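Local coordinates for protein cyclopropane-fatty-acyl-phospholipid synthase 1 (Mycobacterium tuberculosis, PDB 1KPG) that converts a double bond at the distal position of an alpha mycolic acid into a cyclopropane ring, using S-adenosyl-L-methionine as the source of the methylene carbon, at residues S34-E39 and A233-L238; T168-H173 and Y277-Q282; T67-G72 and N89-T94. All coordinates share one frame; numbering follows the deposited sequence.

Contact 1: S34-E39 and A233-L238. With SAH (S-adenosyl-L-homocysteine), chain F; CO3 (carbonate ion), chain E.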
loop_
_atom_site.group_PDB
_atom_site.type_symbol
_atom_site.label_atom_id
_atom_site.label_comp_id
_atom_site.label_asym_id
_atom_site.label_seq_id
_atom_site.Cartn_x
_atom_site.Cartn_y
_atom_site.Cartn_z
ATOM N N SER A 34 -0.397 3.646 -4.463
ATOM C CA SER A 34 -1.583 3.186 -3.766
ATOM C C SER A 34 -2.761 4.083 -4.140
ATOM O O SER A 34 -2.600 5.073 -4.862
ATOM C CB SER A 34 -1.339 3.202 -2.251
ATOM O OG SER A 34 -0.738 4.419 -1.840
ATOM N N CYS A 35 -3.942 3.743 -3.646
ATOM C CA CYS A 35 -5.143 4.505 -3.971
ATOM C C CYS A 35 -5.108 5.955 -3.501
ATOM O O CYS A 35 -4.865 6.231 -2.330
ATOM C CB CYS A 35 -6.373 3.829 -3.379
ATOM S SG CYS A 35 -7.879 4.578 -3.959
ATOM N N ALA A 36 -5.352 6.879 -4.422
ATOM C CA ALA A 36 -5.356 8.295 -4.075
ATOM C C ALA A 36 -6.737 8.649 -3.549
ATOM O O ALA A 36 -7.675 7.853 -3.663
ATOM C CB ALA A 36 -5.023 9.146 -5.301
ATOM N N TYR A 37 -6.857 9.842 -2.982
ATOM C CA TYR A 37 -8.117 10.309 -2.426
ATOM C C TYR A 37 -8.527 11.620 -3.086
ATOM O O TYR A 37 -7.983 12.681 -2.776
ATOM C CB TYR A 37 -7.971 10.502 -0.912
ATOM C CG TYR A 37 -9.209 11.009 -0.198
ATOM C CD1 TYR A 37 -10.472 10.480 -0.473
ATOM C CD2 TYR A 37 -9.108 11.995 0.783
ATOM C CE1 TYR A 37 -11.603 10.924 0.215
ATOM C CE2 TYR A 37 -10.230 12.444 1.476
ATOM C CZ TYR A 37 -11.472 11.907 1.188
ATOM O OH TYR A 37 -12.576 12.356 1.874
ATOM N N PHE A 38 -9.482 11.538 -4.005
ATOM C CA PHE A 38 -9.962 12.727 -4.682
ATOM C C PHE A 38 -10.979 13.416 -3.789
ATOM O O PHE A 38 -12.187 13.372 -4.030
ATOM C CB PHE A 38 -10.547 12.354 -6.047
ATOM C CG PHE A 38 -9.517 11.800 -6.995
ATOM C CD1 PHE A 38 -9.086 10.483 -6.881
ATOM C CD2 PHE A 38 -8.911 12.621 -7.940
ATOM C CE1 PHE A 38 -8.060 9.989 -7.691
ATOM C CE2 PHE A 38 -7.885 12.139 -8.754
ATOM C CZ PHE A 38 -7.458 10.820 -8.626
ATOM N N GLU A 39 -10.457 14.024 -2.729
ATOM C CA GLU A 39 -11.248 14.750 -1.751
ATOM C C GLU A 39 -12.156 15.719 -2.498
ATOM O O GLU A 39 -13.345 15.815 -2.206
ATOM C CB GLU A 39 -10.309 15.492 -0.796
ATOM C CG GLU A 39 -10.989 16.138 0.396
ATOM C CD GLU A 39 -10.049 16.290 1.579
ATOM O OE1 GLU A 39 -8.854 16.586 1.359
ATOM O OE2 GLU A 39 -10.504 16.123 2.731
ATOM N N ALA A 233 -10.511 3.375 -9.000
ATOM C CA ALA A 233 -10.802 3.244 -10.418
ATOM C C ALA A 233 -10.171 4.449 -11.110
ATOM O O ALA A 233 -9.479 4.318 -12.119
ATOM C CB ALA A 233 -12.313 3.226 -10.646
ATOM N N LYS A 234 -10.410 5.625 -10.547
ATOM C CA LYS A 234 -9.862 6.864 -11.090
ATOM C C LYS A 234 -8.336 6.840 -11.061
ATOM O O LYS A 234 -7.686 7.145 -12.062
ATOM C CB LYS A 234 -10.374 8.057 -10.280
ATOM C CG LYS A 234 -9.871 9.408 -10.767
ATOM C CD LYS A 234 -10.339 9.695 -12.190
ATOM C CE LYS A 234 -10.034 11.128 -12.585
ATOM N NZ LYS A 234 -10.369 11.395 -14.014
ATOM N N THR A 235 -7.772 6.471 -9.909
ATOM C CA THR A 235 -6.321 6.401 -9.737
ATOM C C THR A 235 -5.716 5.506 -10.805
ATOM O O THR A 235 -4.762 5.881 -11.478
ATOM C CB THR A 235 -5.924 5.822 -8.359
ATOM O OG1 THR A 235 -6.453 6.643 -7.314
ATOM C CG2 THR A 235 -4.406 5.773 -8.221
ATOM N N LEU A 236 -6.285 4.314 -10.960
ATOM C CA LEU A 236 -5.799 3.366 -11.953
ATOM C C LEU A 236 -5.956 3.884 -13.387
ATOM O O LEU A 236 -5.102 3.638 -14.234
ATOM C CB LEU A 236 -6.515 2.028 -11.774
ATOM C CG LEU A 236 -6.011 1.236 -10.559
ATOM C CD1 LEU A 236 -7.081 0.282 -10.059
ATOM C CD2 LEU A 236 -4.736 0.506 -10.941
ATOM N N ASP A 237 -7.033 4.603 -13.669
ATOM C CA ASP A 237 -7.212 5.126 -15.021
ATOM C C ASP A 237 -6.148 6.175 -15.315
ATOM O O ASP A 237 -5.683 6.292 -16.447
ATOM C CB ASP A 237 -8.605 5.751 -15.212
ATOM C CG ASP A 237 -9.709 4.709 -15.345
ATOM O OD1 ASP A 237 -9.402 3.533 -15.646
ATOM O OD2 ASP A 237 -10.890 5.075 -15.166
ATOM N N LEU A 238 -5.770 6.948 -14.300
ATOM C CA LEU A 238 -4.754 7.972 -14.501
ATOM C C LEU A 238 -3.393 7.317 -14.691
ATOM O O LEU A 238 -2.578 7.796 -15.481
ATOM C CB LEU A 238 -4.720 8.943 -13.312
ATOM C CG LEU A 238 -6.029 9.712 -13.096
ATOM C CD1 LEU A 238 -5.993 10.461 -11.782
ATOM C CD2 LEU A 238 -6.261 10.666 -14.261
HETATM N N SAH F . 3.059 2.388 1.220
HETATM C CA SAH F . 3.639 2.798 -0.062
HETATM C CB SAH F . 4.093 1.595 -0.909
HETATM C CG SAH F . 3.027 0.540 -1.288
HETATM S SD SAH F . 3.683 -0.797 -2.323
HETATM C C SAH F . 2.646 3.632 -0.877
HETATM O O SAH F . 1.445 3.612 -0.536
HETATM O OXT SAH F . 3.075 4.286 -1.856
HETATM C "C5'" SAH F . 3.796 -2.204 -1.172
HETATM C "C4'" SAH F . 4.919 -1.966 -0.171
HETATM O "O4'" SAH F . 4.890 -2.830 0.995
HETATM C "C3'" SAH F . 6.317 -2.107 -0.770
HETATM O "O3'" SAH F . 7.113 -0.992 -0.329
HETATM C "C2'" SAH F . 6.804 -3.425 -0.206
HETATM O "O2'" SAH F . 8.228 -3.493 -0.210
HETATM C "C1'" SAH F . 6.206 -3.393 1.157
HETATM N N9 SAH F . 6.138 -4.684 1.864
HETATM C C8 SAH F . 5.497 -5.975 1.469
HETATM N N7 SAH F . 5.618 -6.923 2.342
HETATM C C5 SAH F . 6.354 -6.312 3.383
HETATM C C6 SAH F . 6.825 -6.799 4.646
HETATM N N6 SAH F . 6.603 -8.058 5.068
HETATM N N1 SAH F . 7.527 -5.934 5.452
HETATM C C2 SAH F . 7.758 -4.667 5.045
HETATM N N3 SAH F . 7.374 -4.088 3.894
HETATM C C4 SAH F . 6.671 -4.967 3.099
HETATM C C CO3 E . -3.874 0.320 -1.964
HETATM O O1 CO3 E . -3.152 -0.249 -3.142
HETATM O O2 CO3 E . -4.376 1.569 -2.032
HETATM O O3 CO3 E . -4.035 -0.428 -0.836
#

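Contact 2: T168-H173 and Y277-Q282. With 16A (cetyl-trimethyl-ammonium), chain G.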
loop_
_atom_site.group_PDB
_atom_site.type_symbol
_atom_site.label_atom_id
_atom_site.label_comp_id
_atom_site.label_asym_id
_atom_site.label_seq_id
_atom_site.Cartn_x
_atom_site.Cartn_y
_atom_site.Cartn_z
ATOM N N THR A 168 -5.670 -1.018 3.146
ATOM C CA THR A 168 -5.438 -2.168 2.293
ATOM C C THR A 168 -6.600 -2.466 1.365
ATOM O O THR A 168 -7.756 -2.150 1.660
ATOM C CB THR A 168 -5.169 -3.432 3.137
ATOM O OG1 THR A 168 -5.062 -4.571 2.274
ATOM C CG2 THR A 168 -6.315 -3.661 4.138
ATOM N N ILE A 169 -6.271 -3.078 0.236
ATOM C CA ILE A 169 -7.254 -3.486 -0.751
ATOM C C ILE A 169 -7.965 -4.681 -0.122
ATOM O O ILE A 169 -7.375 -5.404 0.679
ATOM C CB ILE A 169 -6.546 -3.922 -2.062
ATOM C CG1 ILE A 169 -6.029 -2.679 -2.792
ATOM C CG2 ILE A 169 -7.489 -4.739 -2.948
ATOM C CD1 ILE A 169 -4.970 -2.974 -3.835
ATOM N N THR A 170 -9.235 -4.864 -0.455
ATOM C CA THR A 170 -10.002 -5.979 0.076
ATOM C C THR A 170 -10.876 -6.452 -1.071
ATOM O O THR A 170 -11.117 -5.702 -2.013
ATOM C CB THR A 170 -10.881 -5.545 1.279
ATOM O OG1 THR A 170 -11.823 -4.551 0.863
ATOM C CG2 THR A 170 -10.017 -4.965 2.384
ATOM N N GLY A 171 -11.338 -7.692 -1.021
ATOM C CA GLY A 171 -12.168 -8.157 -2.115
ATOM C C GLY A 171 -13.157 -9.248 -1.774
ATOM O O GLY A 171 -13.074 -9.875 -0.722
ATOM N N LEU A 172 -14.101 -9.461 -2.686
ATOM C CA LEU A 172 -15.128 -10.485 -2.539
ATOM C C LEU A 172 -14.596 -11.781 -3.156
ATOM O O LEU A 172 -13.793 -11.749 -4.092
ATOM C CB LEU A 172 -16.404 -10.056 -3.274
ATOM C CG LEU A 172 -16.980 -8.678 -2.932
ATOM C CD1 LEU A 172 -18.126 -8.347 -3.878
ATOM C CD2 LEU A 172 -17.450 -8.666 -1.483
ATOM N N HIS A 173 -15.041 -12.914 -2.628
ATOM C CA HIS A 173 -14.619 -14.214 -3.132
ATOM C C HIS A 173 -15.443 -14.536 -4.377
ATOM O O HIS A 173 -16.672 -14.447 -4.358
ATOM C CB HIS A 173 -14.840 -15.288 -2.065
ATOM C CG HIS A 173 -14.272 -14.932 -0.726
ATOM N ND1 HIS A 173 -12.922 -14.758 -0.514
ATOM C CD2 HIS A 173 -14.873 -14.698 0.465
ATOM C CE1 HIS A 173 -12.715 -14.432 0.751
ATOM N NE2 HIS A 173 -13.883 -14.389 1.367
ATOM N N TYR A 277 -16.003 -5.325 -7.444
ATOM C CA TYR A 277 -15.685 -6.673 -6.973
ATOM C C TYR A 277 -14.483 -6.632 -6.038
ATOM O O TYR A 277 -14.248 -7.564 -5.273
ATOM C CB TYR A 277 -15.435 -7.613 -8.160
ATOM C CG TYR A 277 -16.695 -7.902 -8.962
ATOM C CD1 TYR A 277 -16.650 -8.664 -10.131
ATOM C CD2 TYR A 277 -17.931 -7.389 -8.561
ATOM C CE1 TYR A 277 -17.803 -8.900 -10.881
ATOM C CE2 TYR A 277 -19.088 -7.619 -9.303
ATOM C CZ TYR A 277 -19.018 -8.372 -10.460
ATOM O OH TYR A 277 -20.167 -8.590 -11.191
ATOM N N ILE A 278 -13.720 -5.546 -6.117
ATOM C CA ILE A 278 -12.575 -5.337 -5.241
ATOM C C ILE A 278 -12.755 -3.956 -4.655
ATOM O O ILE A 278 -13.318 -3.068 -5.287
ATOM C CB ILE A 278 -11.223 -5.420 -5.969
ATOM C CG1 ILE A 278 -11.233 -4.525 -7.206
ATOM C CG2 ILE A 278 -10.915 -6.872 -6.299
ATOM C CD1 ILE A 278 -9.968 -4.632 -8.026
ATOM N N ASP A 279 -12.258 -3.781 -3.445
ATOM C CA ASP A 279 -12.429 -2.539 -2.724
ATOM C C ASP A 279 -11.093 -2.171 -2.086
ATOM O O ASP A 279 -10.086 -2.863 -2.273
ATOM C CB ASP A 279 -13.518 -2.791 -1.665
ATOM C CG ASP A 279 -14.058 -1.526 -1.023
ATOM O OD1 ASP A 279 -13.698 -0.412 -1.439
ATOM O OD2 ASP A 279 -14.869 -1.664 -0.082
ATOM N N VAL A 280 -11.082 -1.061 -1.365
ATOM C CA VAL A 280 -9.891 -0.611 -0.667
ATOM C C VAL A 280 -10.407 0.162 0.536
ATOM O O VAL A 280 -11.228 1.063 0.403
ATOM C CB VAL A 280 -8.997 0.269 -1.568
ATOM C CG1 VAL A 280 -9.777 1.457 -2.105
ATOM C CG2 VAL A 280 -7.758 0.711 -0.791
ATOM N N ASN A 281 -9.940 -0.215 1.719
ATOM C CA ASN A 281 -10.405 0.420 2.945
ATOM C C ASN A 281 -9.303 0.821 3.901
ATOM O O ASN A 281 -8.230 0.229 3.909
ATOM C CB ASN A 281 -11.347 -0.534 3.679
ATOM C CG ASN A 281 -12.634 -0.775 2.931
ATOM O OD1 ASN A 281 -13.598 -0.033 3.090
ATOM N ND2 ASN A 281 -12.654 -1.807 2.098
ATOM N N GLN A 282 -9.577 1.848 4.698
ATOM C CA GLN A 282 -8.638 2.287 5.714
ATOM C C GLN A 282 -9.299 1.881 7.031
ATOM O O GLN A 282 -10.425 2.288 7.316
ATOM C CB GLN A 282 -8.432 3.806 5.684
ATOM C CG GLN A 282 -7.854 4.363 4.386
ATOM C CD GLN A 282 -7.121 5.689 4.592
ATOM O OE1 GLN A 282 -7.477 6.486 5.464
ATOM N NE2 GLN A 282 -6.096 5.928 3.783
HETATM C C1 16A G . -4.034 -1.898 -7.675
HETATM C C2 16A G . -3.902 -3.378 -7.308
HETATM C C3 16A G . -5.269 -4.079 -7.298
HETATM C C4 16A G . -5.243 -5.569 -6.929
HETATM C C5 16A G . -6.657 -6.177 -6.970
HETATM C C6 16A G . -6.764 -7.673 -6.608
HETATM C C7 16A G . -5.855 -8.728 -7.298
HETATM C C8 16A G . -4.845 -9.592 -6.503
HETATM C C9 16A G . -4.937 -9.703 -4.961
HETATM C C10 16A G . -4.056 -8.714 -4.204
HETATM C C11 16A G . -2.581 -9.092 -3.908
HETATM C C12 16A G . -1.436 -8.084 -4.175
HETATM C C13 16A G . -1.732 -6.588 -3.922
HETATM C C14 16A G . -0.547 -5.662 -4.205
HETATM C C15 16A G . -1.051 -4.207 -4.142
HETATM C C16 16A G . 0.094 -3.236 -4.510
HETATM N N1 16A G . -0.022 -1.780 -4.531
HETATM C C17 16A G . 1.333 -1.311 -5.001
HETATM C C18 16A G . -1.049 -1.235 -5.509
HETATM C C19 16A G . -0.204 -1.222 -3.135
#

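Contact 3: T67-G72 and N89-T94. With SAH (S-adenosyl-L-homocysteine), chain F.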
loop_
_atom_site.group_PDB
_atom_site.type_symbol
_atom_site.label_atom_id
_atom_site.label_comp_id
_atom_site.label_asym_id
_atom_site.label_seq_id
_atom_site.Cartn_x
_atom_site.Cartn_y
_atom_site.Cartn_z
ATOM N N THR A 67 7.276 8.812 17.242
ATOM C CA THR A 67 7.992 7.998 16.267
ATOM C C THR A 67 6.949 7.220 15.496
ATOM O O THR A 67 6.219 6.399 16.062
ATOM C CB THR A 67 8.969 7.008 16.931
ATOM O OG1 THR A 67 10.053 7.733 17.520
ATOM C CG2 THR A 67 9.529 6.031 15.896
ATOM N N LEU A 68 6.867 7.494 14.201
ATOM C CA LEU A 68 5.902 6.820 13.349
ATOM C C LEU A 68 6.558 5.689 12.566
ATOM O O LEU A 68 7.630 5.865 11.992
ATOM C CB LEU A 68 5.281 7.815 12.366
ATOM C CG LEU A 68 4.460 7.150 11.254
ATOM C CD1 LEU A 68 3.152 6.597 11.820
ATOM C CD2 LEU A 68 4.191 8.164 10.162
ATOM N N LEU A 69 5.907 4.531 12.547
ATOM C CA LEU A 69 6.414 3.381 11.814
ATOM C C LEU A 69 5.604 3.186 10.538
ATOM O O LEU A 69 4.390 2.996 10.596
ATOM C CB LEU A 69 6.301 2.117 12.662
ATOM C CG LEU A 69 6.681 0.806 11.972
ATOM C CD1 LEU A 69 8.165 0.804 11.666
ATOM C CD2 LEU A 69 6.327 -0.368 12.883
ATOM N N ASP A 70 6.276 3.235 9.389
ATOM C CA ASP A 70 5.609 3.034 8.108
ATOM C C ASP A 70 5.974 1.646 7.598
ATOM O O ASP A 70 7.101 1.414 7.150
ATOM C CB ASP A 70 6.052 4.083 7.074
ATOM C CG ASP A 70 5.210 4.035 5.801
ATOM O OD1 ASP A 70 4.574 2.993 5.541
ATOM O OD2 ASP A 70 5.183 5.036 5.054
ATOM N N VAL A 71 5.027 0.721 7.686
ATOM C CA VAL A 71 5.253 -0.651 7.231
ATOM C C VAL A 71 4.936 -0.744 5.744
ATOM O O VAL A 71 3.771 -0.705 5.350
ATOM C CB VAL A 71 4.367 -1.648 8.014
ATOM C CG1 VAL A 71 4.560 -3.062 7.480
ATOM C CG2 VAL A 71 4.720 -1.593 9.486
ATOM N N GLY A 72 5.986 -0.871 4.932
ATOM C CA GLY A 72 5.827 -0.935 3.487
ATOM C C GLY A 72 5.861 0.492 2.970
ATOM O O GLY A 72 4.951 0.933 2.275
ATOM N N ASN A 89 9.175 11.731 14.215
ATOM C CA ASN A 89 10.345 10.973 13.783
ATOM C C ASN A 89 9.750 9.801 13.011
ATOM O O ASN A 89 8.589 9.467 13.220
ATOM C CB ASN A 89 11.128 10.458 14.993
ATOM C CG ASN A 89 11.519 11.569 15.946
ATOM O OD1 ASN A 89 11.140 11.559 17.117
ATOM N ND2 ASN A 89 12.275 12.539 15.445
ATOM N N VAL A 90 10.520 9.173 12.127
ATOM C CA VAL A 90 9.970 8.060 11.357
ATOM C C VAL A 90 10.917 6.902 11.067
ATOM O O VAL A 90 12.140 7.066 10.978
ATOM C CB VAL A 90 9.427 8.534 9.988
ATOM C CG1 VAL A 90 8.308 9.552 10.174
ATOM C CG2 VAL A 90 10.556 9.125 9.169
ATOM N N VAL A 91 10.316 5.727 10.909
ATOM C CA VAL A 91 11.031 4.510 10.574
ATOM C C VAL A 91 10.215 3.839 9.476
ATOM O O VAL A 91 9.027 3.574 9.646
ATOM C CB VAL A 91 11.145 3.552 11.770
ATOM C CG1 VAL A 91 11.918 2.316 11.359
ATOM C CG2 VAL A 91 11.842 4.254 12.928
ATOM N N GLY A 92 10.848 3.596 8.336
ATOM C CA GLY A 92 10.143 2.962 7.241
ATOM C C GLY A 92 10.743 1.617 6.917
ATOM O O GLY A 92 11.962 1.467 6.892
ATOM N N LEU A 93 9.875 0.640 6.678
ATOM C CA LEU A 93 10.283 -0.716 6.341
ATOM C C LEU A 93 9.850 -1.077 4.919
ATOM O O LEU A 93 8.722 -0.803 4.519
ATOM C CB LEU A 93 9.649 -1.705 7.321
ATOM C CG LEU A 93 10.263 -1.936 8.710
ATOM C CD1 LEU A 93 10.937 -0.689 9.239
ATOM C CD2 LEU A 93 9.161 -2.426 9.650
ATOM N N THR A 94 10.749 -1.700 4.163
ATOM C CA THR A 94 10.444 -2.127 2.796
ATOM C C THR A 94 11.308 -3.318 2.425
ATOM O O THR A 94 12.426 -3.452 2.920
ATOM C CB THR A 94 10.704 -1.011 1.762
ATOM O OG1 THR A 94 10.335 -1.477 0.458
ATOM C CG2 THR A 94 12.177 -0.616 1.754
HETATM N N SAH F . 3.059 2.388 1.220
HETATM C CA SAH F . 3.639 2.798 -0.062
HETATM C CB SAH F . 4.093 1.595 -0.909
HETATM C CG SAH F . 3.027 0.540 -1.288
HETATM S SD SAH F . 3.683 -0.797 -2.323
HETATM C C SAH F . 2.646 3.632 -0.877
HETATM O O SAH F . 1.445 3.612 -0.536
HETATM O OXT SAH F . 3.075 4.286 -1.856
HETATM C "C5'" SAH F . 3.796 -2.204 -1.172
HETATM C "C4'" SAH F . 4.919 -1.966 -0.171
HETATM O "O4'" SAH F . 4.890 -2.830 0.995
HETATM C "C3'" SAH F . 6.317 -2.107 -0.770
HETATM O "O3'" SAH F . 7.113 -0.992 -0.329
HETATM C "C2'" SAH F . 6.804 -3.425 -0.206
HETATM O "O2'" SAH F . 8.228 -3.493 -0.210
HETATM C "C1'" SAH F . 6.206 -3.393 1.157
HETATM N N9 SAH F . 6.138 -4.684 1.864
HETATM C C8 SAH F . 5.497 -5.975 1.469
HETATM N N7 SAH F . 5.618 -6.923 2.342
HETATM C C5 SAH F . 6.354 -6.312 3.383
HETATM C C6 SAH F . 6.825 -6.799 4.646
HETATM N N6 SAH F . 6.603 -8.058 5.068
HETATM N N1 SAH F . 7.527 -5.934 5.452
HETATM C C2 SAH F . 7.758 -4.667 5.045
HETATM N N3 SAH F . 7.374 -4.088 3.894
HETATM C C4 SAH F . 6.671 -4.967 3.099
#

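Contact 1: S34-E39 and A233-L238
The phenyl ring of F38 lies against helix 229-245 with the aliphatic part of K234 over one face and T235 and L238 at its edge. K234 CG sits 3.8 Å from the centroid of the F38 ring and 23° off the ring normal, a CH-pi contact displaced toward the rim. A bend at chi2 then turns the rest of the lysine aside: its CB and CG meet the ring, and the ammonium end leads away from it. Near the ring plane, L238 CD1 meets F38 CZ at 3.5 Å, one turn further along the helix, and T235 OG1 lies in the plane, 3.7 Å from F38 CE1. A large flat residue suits this place because it can meet three helix residues at once.

T235 makes the polar link. Its OG1 accepts the backbone N-H of A36 at 3.1 Å, with an N-H...O angle of 158°. The hydroxyl stands beside its own backbone N (chi1 -60°), which also lets it bond to H231 O one turn earlier; a small beta-branched alcohol thus joins helix and loop with a single oxygen. The compact methyl of A36 fits close by, with CB 3.5 Å from T235 OG1, and the same methyl also touches A48 and Q49 of helix 45-57.

At its start, the loop turns to the cofactor site. C35 N donates to carbonate O2 at 2.7 Å, and the ion is also held by Y232 OH and H167 NE2. S34 OG lies 2.7 Å from SAH O, a hydrogen bond to the carboxylate of S-adenosyl-L-homocysteine. The same hydroxyl is also bonded to K52 NZ. Through that S34 bond, this is one of the cofactor-binding loops of a cyclopropane synthase, leaning on a helix that itself supplies an anion ligand.

Contact 2: T168-H173 and Y277-Q282
T168 to T170 pair antiparallel with D279 to N281, joining strands 163-171 and 278-286 where the mixed sheet changes from parallel to antiparallel. Strand 278-286 is the reversed strand of the Rossmann-like methyltransferase fold, set between strands 163-171 and 221-227. Two hydrogen-bonded pairs define the register: T168 exchanges both backbone bonds with N281, each 2.9 Å between N and O, and T170 and D279 exchange a second, slightly shorter pair. Beyond the strands, L172 N reaches Y277 O at 3.2 Å and prolongs the pairing by one bond.

The two faces differ in character. On one, T170 OG1 stands between its backbone N and carbonyl carbon (chi1 61°), where N281 ND2 gives it a weak bond of 3.1 Å. The same ND2 also bonds to D279 OD2, arriving from above the carboxylate plane, while D279 OD1 has S227 OG as partner. On the other face I169, V280 and I278 are apolar, as suits a surface that the bound detergent lies against; I169 and I278 touch it, while V280 packs on I169. I169 CD1 lies 3.6 Å from C3 of the cetyl-trimethyl-ammonium, and I278 CD1 is 3.8 Å from its C5.

The chemistry implies a sheet with a polar network on one face and, on the other, an apolar surface, formed at the detergent by I169 and I278, consistent with binding the acyl chain of the substrate.

Contact 3: T67-G72 and N89-T94
T67 opens strand 67-71 alongside N89, the first parallel pair of a beta-alpha-beta unit in which helix 77-86 carries the chain from one strand to the other. This is the cofactor-binding first unit of the Rossmann-like methyltransferase fold. With CG2 4.2 Å from V91 CG2, T67 turns its methyl toward the apolar L69-V91-L93 face, a place where a partly exposed threonine fits.

At L68 the regular bonding begins: its N-H reaches N89 O, and its O receives V91 N. The L68 side chain points to the other face, where CB lies 4.1 Å from V90 CG1 and both residues pack beneath helix 77-86. L69 returns to the T67 face. With CG anti to the backbone N (chi1 175°), its CD1 is carried across toward the neighbouring strand, 4.1 Å from V91 CB and 3.9 Å from L93 CD2. Branched apolar residues suit this buried face, where F126 also touches V91 and L93.

D70 continues the backbone pattern through V91 O and L93 N, opposite G92, and its side chain turns toward T78 of the helix. V71 points to the face of L69 and meets I133 of strand 132-136, the next strand of the sheet.

G72 ends the walk. It has a positive phi (89°), and cofactor ribose O4' lies where a side chain would stand, so glycine suits the place; it begins the glycine-rich turn that probably binds S-adenosylmethionine as it holds the product here. Its N-H bonds to L93 O at 2.8 Å, though bent to 132°, and its O accepts the amino N of S-adenosyl-L-homocysteine at 2.6 Å. On the partner strand T94 OG1, also bonded to S96 N and Q99 OE1, accepts ribose O2' at 3.0 Å.

From the N terminus, loop 34-39 comes first, and its partner appears only at 233-238, so contact 1 closes a very long loop and ties that segment to helix 229-245. Contact 3 is nested within it, closing early when strand 89-94 returns beside strand 67-71. Contact 2 opens at 168-173, still inside the loop of contact 1, but closes at 277-282 beyond it, joining strands 163-171 and 278-286; these two therefore cross, and they touch where C35 SG packs on V280 CG1. Contacts 2 and 3 follow in series within the same sheet. Contacts 1 and 3 do not touch, yet both reach S-adenosyl-L-homocysteine, which lies between loop 34-39 and the C-terminal ends of strands 67-71 and 89-94.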